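Predicted ATPase of the ABC class (Vibrio vulnificus, PDB 5D6A) probably binds and hydrolyses ATP as an ABC-class ATPase, and is captured here with the non-hydrolysable analogue AMP-PNP. Local coordinates at residues A277-H285 / E501-V509; R462-I472 / L563-N574. All blocks are in the same frame, centred on the assembly; numbering follows the deposited sequence.

Interaction 1: residues A277-H285 / E501-V509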
# COMPACT_ATOMS: atom_id res chain seq x y z
N ALA A 277 3.93 -7.95 17.53
CA ALA A 277 3.44 -9.21 18.06
C ALA A 277 2.18 -8.98 18.88
O ALA A 277 1.24 -9.77 18.84
CB ALA A 277 4.51 -9.88 18.91
N ILE A 278 2.16 -7.87 19.62
CA ILE A 278 1.01 -7.52 20.44
C ILE A 278 -0.20 -7.17 19.56
O ILE A 278 -1.29 -7.70 19.78
CB ILE A 278 1.33 -6.35 21.40
CG1 ILE A 278 2.37 -6.79 22.43
CG2 ILE A 278 0.08 -5.89 22.14
CD1 ILE A 278 2.86 -5.68 23.34
N GLU A 279 0.01 -6.31 18.56
CA GLU A 279 -1.09 -5.89 17.68
C GLU A 279 -1.70 -7.09 16.95
O GLU A 279 -2.90 -7.10 16.68
CB GLU A 279 -0.64 -4.85 16.64
CG GLU A 279 0.06 -5.44 15.42
CD GLU A 279 0.54 -4.39 14.44
OE1 GLU A 279 0.95 -3.30 14.88
OE2 GLU A 279 0.55 -4.68 13.23
N ARG A 280 -0.86 -8.07 16.61
CA ARG A 280 -1.34 -9.26 15.90
C ARG A 280 -1.89 -10.34 16.82
O ARG A 280 -2.59 -11.24 16.37
CB ARG A 280 -0.27 -9.83 14.97
CG ARG A 280 -0.00 -8.91 13.80
CD ARG A 280 0.51 -9.65 12.58
NE ARG A 280 0.16 -8.91 11.38
CZ ARG A 280 -1.06 -8.88 10.83
NH1 ARG A 280 -2.07 -9.55 11.39
NH2 ARG A 280 -1.28 -8.17 9.74
N SER A 281 -1.58 -10.24 18.11
CA SER A 281 -2.08 -11.21 19.08
C SER A 281 -3.59 -11.05 19.33
O SER A 281 -4.14 -11.73 20.19
CB SER A 281 -1.29 -11.13 20.38
OG SER A 281 0.05 -11.53 20.15
N ILE A 282 -4.23 -10.14 18.60
CA ILE A 282 -5.69 -10.01 18.69
C ILE A 282 -6.30 -11.26 18.05
O ILE A 282 -7.47 -11.57 18.27
CB ILE A 282 -6.24 -8.75 17.97
CG1 ILE A 282 -5.84 -8.76 16.49
CG2 ILE A 282 -5.76 -7.49 18.67
CD1 ILE A 282 -6.37 -7.57 15.71
N TYR A 283 -5.50 -11.94 17.24
CA TYR A 283 -5.90 -13.19 16.61
C TYR A 283 -5.13 -14.33 17.25
O TYR A 283 -4.09 -14.11 17.87
CB TYR A 283 -5.56 -13.21 15.11
CG TYR A 283 -6.14 -12.08 14.29
CD1 TYR A 283 -7.50 -12.04 13.99
CD2 TYR A 283 -5.32 -11.10 13.76
CE1 TYR A 283 -8.02 -11.02 13.22
CE2 TYR A 283 -5.83 -10.09 12.98
CZ TYR A 283 -7.18 -10.05 12.71
OH TYR A 283 -7.70 -9.04 11.94
N ASN A 284 -5.63 -15.54 17.07
CA ASN A 284 -4.96 -16.73 17.58
C ASN A 284 -4.01 -17.23 16.50
O ASN A 284 -4.31 -17.12 15.31
CB ASN A 284 -5.99 -17.83 17.89
CG ASN A 284 -7.00 -17.41 18.94
OD1 ASN A 284 -6.69 -16.63 19.85
ND2 ASN A 284 -8.21 -17.92 18.82
N HIS A 285 -2.85 -17.75 16.91
CA HIS A 285 -1.87 -18.27 15.96
C HIS A 285 -1.66 -19.77 16.10
O HIS A 285 -1.94 -20.35 17.15
CB HIS A 285 -0.54 -17.52 16.08
CG HIS A 285 -0.60 -16.11 15.57
ND1 HIS A 285 -0.92 -15.04 16.38
CD2 HIS A 285 -0.39 -15.60 14.34
CE1 HIS A 285 -0.90 -13.93 15.67
NE2 HIS A 285 -0.59 -14.24 14.42
N GLU A 501 -3.41 -2.20 9.19
CA GLU A 501 -2.37 -3.22 9.07
C GLU A 501 -2.62 -4.45 9.95
O GLU A 501 -1.98 -5.48 9.76
CB GLU A 501 -0.98 -2.64 9.34
CG GLU A 501 -0.75 -2.10 10.75
CD GLU A 501 0.65 -1.52 10.91
OE1 GLU A 501 1.37 -1.40 9.89
OE2 GLU A 501 1.02 -1.18 12.05
N GLN A 502 -3.53 -4.33 10.91
CA GLN A 502 -3.86 -5.46 11.77
C GLN A 502 -4.64 -6.54 11.03
O GLN A 502 -4.62 -7.70 11.44
CB GLN A 502 -4.65 -5.00 12.99
CG GLN A 502 -3.79 -4.36 14.07
CD GLN A 502 -4.63 -3.85 15.23
OE1 GLN A 502 -5.50 -3.02 15.05
NE2 GLN A 502 -4.34 -4.34 16.43
N LEU A 503 -5.34 -6.18 9.95
CA LEU A 503 -6.10 -7.16 9.17
C LEU A 503 -5.18 -8.29 8.72
O LEU A 503 -4.04 -8.05 8.34
CB LEU A 503 -6.78 -6.53 7.95
CG LEU A 503 -8.01 -5.66 8.23
CD1 LEU A 503 -8.52 -5.04 6.94
CD2 LEU A 503 -9.10 -6.48 8.89
N GLU A 504 -5.70 -9.51 8.76
CA GLU A 504 -4.93 -10.70 8.43
C GLU A 504 -5.23 -11.27 7.04
O GLU A 504 -4.32 -11.55 6.28
CB GLU A 504 -5.19 -11.77 9.48
CG GLU A 504 -4.41 -13.06 9.29
CD GLU A 504 -2.91 -12.88 9.45
OE1 GLU A 504 -2.48 -11.97 10.18
OE2 GLU A 504 -2.17 -13.69 8.85
N SER A 505 -6.51 -11.45 6.73
CA SER A 505 -6.91 -12.06 5.47
C SER A 505 -7.91 -11.24 4.66
O SER A 505 -8.65 -10.43 5.20
CB SER A 505 -7.53 -13.44 5.74
OG SER A 505 -8.02 -14.03 4.55
N SER A 506 -7.90 -11.47 3.35
CA SER A 506 -8.85 -10.81 2.46
C SER A 506 -10.23 -11.39 2.73
O SER A 506 -11.24 -10.78 2.38
CB SER A 506 -8.46 -11.01 1.00
OG SER A 506 -8.53 -12.37 0.64
N ASP A 507 -10.27 -12.57 3.36
CA ASP A 507 -11.54 -13.22 3.71
C ASP A 507 -12.34 -12.33 4.64
O ASP A 507 -13.54 -12.20 4.48
CB ASP A 507 -11.31 -14.58 4.38
CG ASP A 507 -10.71 -15.61 3.44
OD1 ASP A 507 -10.36 -15.26 2.29
OD2 ASP A 507 -10.60 -16.78 3.85
N GLU A 508 -11.67 -11.74 5.63
CA GLU A 508 -12.39 -10.85 6.54
C GLU A 508 -12.78 -9.54 5.85
O GLU A 508 -13.76 -8.91 6.23
CB GLU A 508 -11.66 -10.65 7.90
CG GLU A 508 -10.17 -10.33 7.86
CD GLU A 508 -9.53 -10.31 9.24
OE1 GLU A 508 -10.24 -10.14 10.25
OE2 GLU A 508 -8.29 -10.45 9.31
N VAL A 509 -12.04 -9.15 4.81
CA VAL A 509 -12.38 -7.95 4.04
C VAL A 509 -13.67 -8.25 3.26
O VAL A 509 -14.56 -7.39 3.17
CB VAL A 509 -11.25 -7.52 3.08
CG1 VAL A 509 -11.68 -6.31 2.25
CG2 VAL A 509 -9.99 -7.19 3.86
O HOH W 1 -0.38 -13.00 11.89
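Glu-504 OE1 forms a salt bridge with Arg-280 NH1 (2.7 Å), while a water held by His-285 NE2 donates to the same oxygen at 2.9 Å. A single nitrogen meets a single oxygen, with the guanidinium and carboxylate planes 87° apart. Glu-504 gets there by keeping CG anti to its backbone N and then bending at chi2 (65°). The second terminal nitrogen of Arg-280, NH2, gives Leu-503 O a bond of 3.1 Å that is almost straight (175° at the hydrogen) and lies in the guanidinium plane, although it approaches from above the carbonyl plane. NH1 adds a weak bond to Gln-502 O, and Gln-502 CA covers one guanidinium face.

That carbonyl also meets the ring edge of Tyr-283, with Gln-502 O 3.1 Å from Tyr-283 CE2. Glu-504 CB rests over a ring face, and Tyr-283 OH lies 3.0 Å from Glu-508 OE2.

Farther along, the extended side chain of Gln-502 sends NE2 to Glu-279 O (3.1 Å); NE2 also donates to Ala-300 O, and OE1 accepts from Lys-302 N. Nearby, the carboxylates of Glu-279 and Glu-501 approach each other, a repulsion probably eased by the salt bridge of Glu-501 to Lys-302.

Glu-508 OE2 accepts from Glu-504 N at 2.8 Å and, more distantly, from Ser-505 N, while Ser-505 OG accepts from Asp-507 N. The type I turn closing helix 271-280 thus docks on a capping box, formed by Ser-505 and Glu-508 at the N-terminus of helix 506-519, and joins the P-loop domain to the MRB1590-type C-terminal domain.

Interaction 2: residues R462-I472 / L563-N574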
# COMPACT_ATOMS: atom_id res chain seq x y z
N ARG A 462 -22.17 8.56 16.17
CA ARG A 462 -22.79 9.10 14.97
C ARG A 462 -23.77 8.08 14.43
O ARG A 462 -23.49 6.88 14.45
CB ARG A 462 -21.75 9.36 13.88
CG ARG A 462 -20.68 10.38 14.22
CD ARG A 462 -19.53 10.26 13.22
NE ARG A 462 -18.88 8.95 13.31
CZ ARG A 462 -17.98 8.48 12.46
NH1 ARG A 462 -17.60 9.19 11.40
NH2 ARG A 462 -17.46 7.27 12.65
N ALA A 463 -24.92 8.54 13.95
CA ALA A 463 -25.90 7.64 13.37
C ALA A 463 -25.47 7.32 11.94
O ALA A 463 -24.90 8.17 11.26
CB ALA A 463 -27.28 8.28 13.39
N LEU A 464 -25.73 6.09 11.50
CA LEU A 464 -25.39 5.66 10.15
C LEU A 464 -26.65 5.56 9.30
O LEU A 464 -27.67 5.07 9.77
CB LEU A 464 -24.69 4.30 10.18
CG LEU A 464 -24.32 3.67 8.83
CD1 LEU A 464 -23.34 4.54 8.05
CD2 LEU A 464 -23.75 2.28 9.04
N HIS A 465 -26.57 6.02 8.05
CA HIS A 465 -27.71 5.94 7.14
C HIS A 465 -27.64 4.57 6.46
O HIS A 465 -27.19 4.46 5.32
CB HIS A 465 -27.66 7.04 6.08
CG HIS A 465 -28.96 7.25 5.36
ND1 HIS A 465 -29.45 8.50 5.06
CD2 HIS A 465 -29.90 6.37 4.94
CE1 HIS A 465 -30.62 8.38 4.45
NE2 HIS A 465 -30.91 7.10 4.37
N CYS A 466 -28.09 3.53 7.16
CA CYS A 466 -28.05 2.16 6.64
C CYS A 466 -28.66 1.97 5.25
O CYS A 466 -28.14 1.20 4.45
CB CYS A 466 -28.73 1.21 7.62
SG CYS A 466 -27.94 1.12 9.23
N SER A 467 -29.74 2.68 4.96
CA SER A 467 -30.41 2.56 3.66
C SER A 467 -29.64 3.20 2.50
O SER A 467 -29.85 2.84 1.34
CB SER A 467 -31.82 3.16 3.73
OG SER A 467 -31.78 4.55 3.96
N ALA A 468 -28.75 4.15 2.80
CA ALA A 468 -27.96 4.81 1.76
C ALA A 468 -26.96 3.84 1.12
O ALA A 468 -26.50 4.07 0.00
CB ALA A 468 -27.24 6.03 2.33
N LEU A 469 -26.63 2.77 1.84
CA LEU A 469 -25.72 1.74 1.34
C LEU A 469 -26.36 0.96 0.21
O LEU A 469 -25.68 0.50 -0.71
CB LEU A 469 -25.31 0.79 2.47
CG LEU A 469 -24.46 1.39 3.59
CD1 LEU A 469 -24.38 0.46 4.78
CD2 LEU A 469 -23.07 1.73 3.07
N MSE A 470 -27.69 0.81 0.28
CA MSE A 470 -28.45 0.10 -0.75
C MSE A 470 -28.35 0.82 -2.07
O MSE A 470 -28.25 0.18 -3.12
CB MSE A 470 -29.91 0.01 -0.30
CG MSE A 470 -30.83 -0.70 -1.30
SE MSE A 470 -30.27 -2.56 -1.57
CE MSE A 470 -31.17 -3.38 -0.03
N ASN A 471 -28.36 2.15 -2.02
CA ASN A 471 -28.25 2.97 -3.23
C ASN A 471 -26.93 2.74 -3.96
O ASN A 471 -26.88 2.76 -5.19
CB ASN A 471 -28.42 4.45 -2.88
CG ASN A 471 -29.79 4.76 -2.32
OD1 ASN A 471 -30.69 3.92 -2.32
ND2 ASN A 471 -29.97 5.98 -1.84
N ILE A 472 -25.86 2.51 -3.21
CA ILE A 472 -24.55 2.24 -3.79
C ILE A 472 -24.57 0.88 -4.49
O ILE A 472 -24.00 0.72 -5.56
CB ILE A 472 -23.44 2.28 -2.71
CG1 ILE A 472 -23.43 3.65 -2.02
CG2 ILE A 472 -22.08 2.00 -3.34
CD1 ILE A 472 -22.42 3.76 -0.90
N LEU A 563 -15.79 1.28 7.14
CA LEU A 563 -16.95 2.10 6.82
C LEU A 563 -16.64 3.59 7.01
O LEU A 563 -17.16 4.43 6.28
CB LEU A 563 -18.13 1.65 7.68
CG LEU A 563 -19.55 2.08 7.32
CD1 LEU A 563 -19.88 1.73 5.87
CD2 LEU A 563 -20.52 1.39 8.27
N ASN A 564 -15.79 3.91 7.99
CA ASN A 564 -15.37 5.29 8.26
C ASN A 564 -14.53 5.85 7.12
O ASN A 564 -14.37 7.06 7.01
CB ASN A 564 -14.56 5.37 9.55
CG ASN A 564 -15.38 5.08 10.80
OD1 ASN A 564 -16.60 5.20 10.79
ND2 ASN A 564 -14.70 4.71 11.87
N ARG A 565 -13.97 4.96 6.31
CA ARG A 565 -13.11 5.35 5.18
C ARG A 565 -13.80 5.24 3.82
O ARG A 565 -13.18 5.52 2.80
CB ARG A 565 -11.83 4.52 5.19
CG ARG A 565 -10.94 4.85 6.38
CD ARG A 565 -9.84 3.84 6.60
NE ARG A 565 -8.95 4.28 7.67
CZ ARG A 565 -9.24 4.19 8.97
NH1 ARG A 565 -8.37 4.64 9.86
NH2 ARG A 565 -10.39 3.67 9.38
N MSE A 566 -15.07 4.84 3.82
CA MSE A 566 -15.83 4.75 2.57
C MSE A 566 -16.33 6.15 2.31
O MSE A 566 -17.02 6.74 3.13
CB MSE A 566 -16.98 3.75 2.69
CG MSE A 566 -17.26 3.09 1.35
SE MSE A 566 -18.93 3.79 0.59
CE MSE A 566 -20.16 2.88 1.82
N ARG A 567 -15.98 6.67 1.14
CA ARG A 567 -16.28 8.07 0.78
C ARG A 567 -17.76 8.44 0.58
O ARG A 567 -18.09 9.63 0.58
CB ARG A 567 -15.46 8.44 -0.46
CG ARG A 567 -13.97 8.29 -0.20
CD ARG A 567 -13.10 8.56 -1.41
NE ARG A 567 -11.68 8.48 -1.05
CZ ARG A 567 -10.97 9.48 -0.54
NH1 ARG A 567 -11.53 10.67 -0.30
NH2 ARG A 567 -9.69 9.30 -0.25
N LYS A 568 -18.63 7.45 0.44
CA LYS A 568 -20.06 7.71 0.26
C LYS A 568 -20.87 7.51 1.55
O LYS A 568 -22.02 7.93 1.63
CB LYS A 568 -20.64 6.80 -0.82
CG LYS A 568 -20.01 6.94 -2.20
CD LYS A 568 -20.28 8.30 -2.82
CE LYS A 568 -19.73 8.36 -4.23
NZ LYS A 568 -19.97 9.68 -4.88
N SER A 569 -20.28 6.87 2.55
CA SER A 569 -20.97 6.63 3.82
C SER A 569 -21.64 7.89 4.35
O SER A 569 -21.05 8.97 4.35
CB SER A 569 -20.00 6.11 4.88
OG SER A 569 -19.50 4.83 4.53
N GLN A 570 -22.88 7.75 4.80
CA GLN A 570 -23.63 8.86 5.37
C GLN A 570 -23.77 8.73 6.89
O GLN A 570 -24.48 7.86 7.39
CB GLN A 570 -25.03 8.98 4.74
CG GLN A 570 -25.03 9.37 3.27
CD GLN A 570 -26.42 9.72 2.77
OE1 GLN A 570 -27.35 9.93 3.55
NE2 GLN A 570 -26.57 9.79 1.45
N PHE A 571 -23.07 9.61 7.60
CA PHE A 571 -23.12 9.67 9.06
C PHE A 571 -23.70 11.02 9.45
O PHE A 571 -23.58 11.99 8.70
CB PHE A 571 -21.72 9.56 9.67
CG PHE A 571 -21.11 8.19 9.61
CD1 PHE A 571 -21.30 7.29 10.65
CD2 PHE A 571 -20.30 7.81 8.55
CE1 PHE A 571 -20.73 6.03 10.62
CE2 PHE A 571 -19.73 6.55 8.51
CZ PHE A 571 -19.94 5.66 9.54
N ARG A 572 -24.34 11.08 10.61
CA ARG A 572 -24.87 12.35 11.11
C ARG A 572 -24.66 12.45 12.61
O ARG A 572 -24.23 11.49 13.26
CB ARG A 572 -26.38 12.50 10.82
CG ARG A 572 -27.27 11.70 11.76
CD ARG A 572 -28.61 12.38 12.00
NE ARG A 572 -29.63 12.15 10.98
CZ ARG A 572 -30.60 11.24 11.07
NH1 ARG A 572 -30.70 10.44 12.13
NH2 ARG A 572 -31.48 11.12 10.09
N ASN A 573 -24.97 13.62 13.15
CA ASN A 573 -24.88 13.87 14.58
C ASN A 573 -26.24 14.25 15.14
O ASN A 573 -26.76 15.32 14.81
CB ASN A 573 -23.87 14.98 14.89
CG ASN A 573 -22.43 14.51 14.82
OD1 ASN A 573 -22.11 13.41 15.26
ND2 ASN A 573 -21.54 15.37 14.33
N ASN A 574 -26.82 13.38 15.95
CA ASN A 574 -28.11 13.65 16.60
C ASN A 574 -27.85 14.69 17.68
O ASN A 574 -28.24 14.53 18.84
CB ASN A 574 -28.69 12.38 17.21
CG ASN A 574 -28.93 11.29 16.17
OD1 ASN A 574 -29.07 11.57 14.99
ND2 ASN A 574 -29.00 10.04 16.63
O HOH W 2 -15.39 8.99 9.10
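Backbone hydrogen bonds zip Ala-463 to Arg-572 as an antiparallel hydrogen-bonded pair, with Ala-463 N donating to Arg-572 O at 3.1 Å and Arg-572 N returning a bond to Ala-463 O. His-465 N continues the pairing to Gln-570 O (2.9 Å). Between them Leu-464 and Phe-571 form the non-hydrogen-bonded pair, where the CA of Phe-571 adds a C-H...O contact to Ala-463 O. Strand 525-526 flanks strand 463-465 on its other edge, completing a small three-stranded sheet.

Stacking centres on the Phe-571 ring, which is sandwiched. The guanidinium of Arg-462 lies flat on one face, the planes only 7° apart and CZ 4.1 Å from the ring centroid, a cation-pi contact. Against the opposite face Leu-464 points a methyl, CD1, in a CH-pi contact 4.0 Å from the centroid. A bend at chi3 (-64°) in Arg-462 helps turn the guanidinium onto the ring.

Polar bonds fix the rim of that guanidinium. NH2 gives Asn-564 OD1 a bond of 2.9 Å, arriving from above the amide carbonyl plane, and a water bridges NH1 to Asn-564 O. Outside the two segments, NH1 also donates to His-312 O, and NH2 forms a salt bridge with Glu-352.

Apolar packing forms a further layer. Leu-464 CD2 and Leu-563 CD2 meet tip to tip, and the selenomethionine Met-566 lays its CE methyl against Leu-469 CD2 (3.4 Å) and Ile-472 CD1, the latter also touching Lys-568 CB. Trp-516 and Leu-519 of helix 506-519 extend this cluster. Gln-570 runs side by side with His-465, its CD near Ala-468 CB.

The chemistry is therefore layered: backbone bonds set the strand register, the aromatic sandwich joins a charged group to an oily one, and the arginine's charge, although buried, is probably well compensated by Glu-352 and the surrounding oxygens.

The segments of the two contacts alternate along the chain: 277-285, 462-472, 501-509 and 563-574. Interaction 1 joins the P-loop domain to the C-terminal region; its centre is 4 Å from the centre of the chain, and that of interaction 2 is 22 Å from it. The Glu-279 side chain is about 10 Å from bound AMP-PNP, on the helix that follows a probable Walker A loop. The two contacts have centres 26 Å apart and nearest atoms about 8 Å apart, without touching. Helix 506-519 connects them physically: its N-terminus belongs to interaction 1, while Trp-516 and Leu-519 pack on interaction 2. One C-terminal element thereby spans from a contact near the nucleotide-binding region to the pairing of strands 463-465 and 571-572.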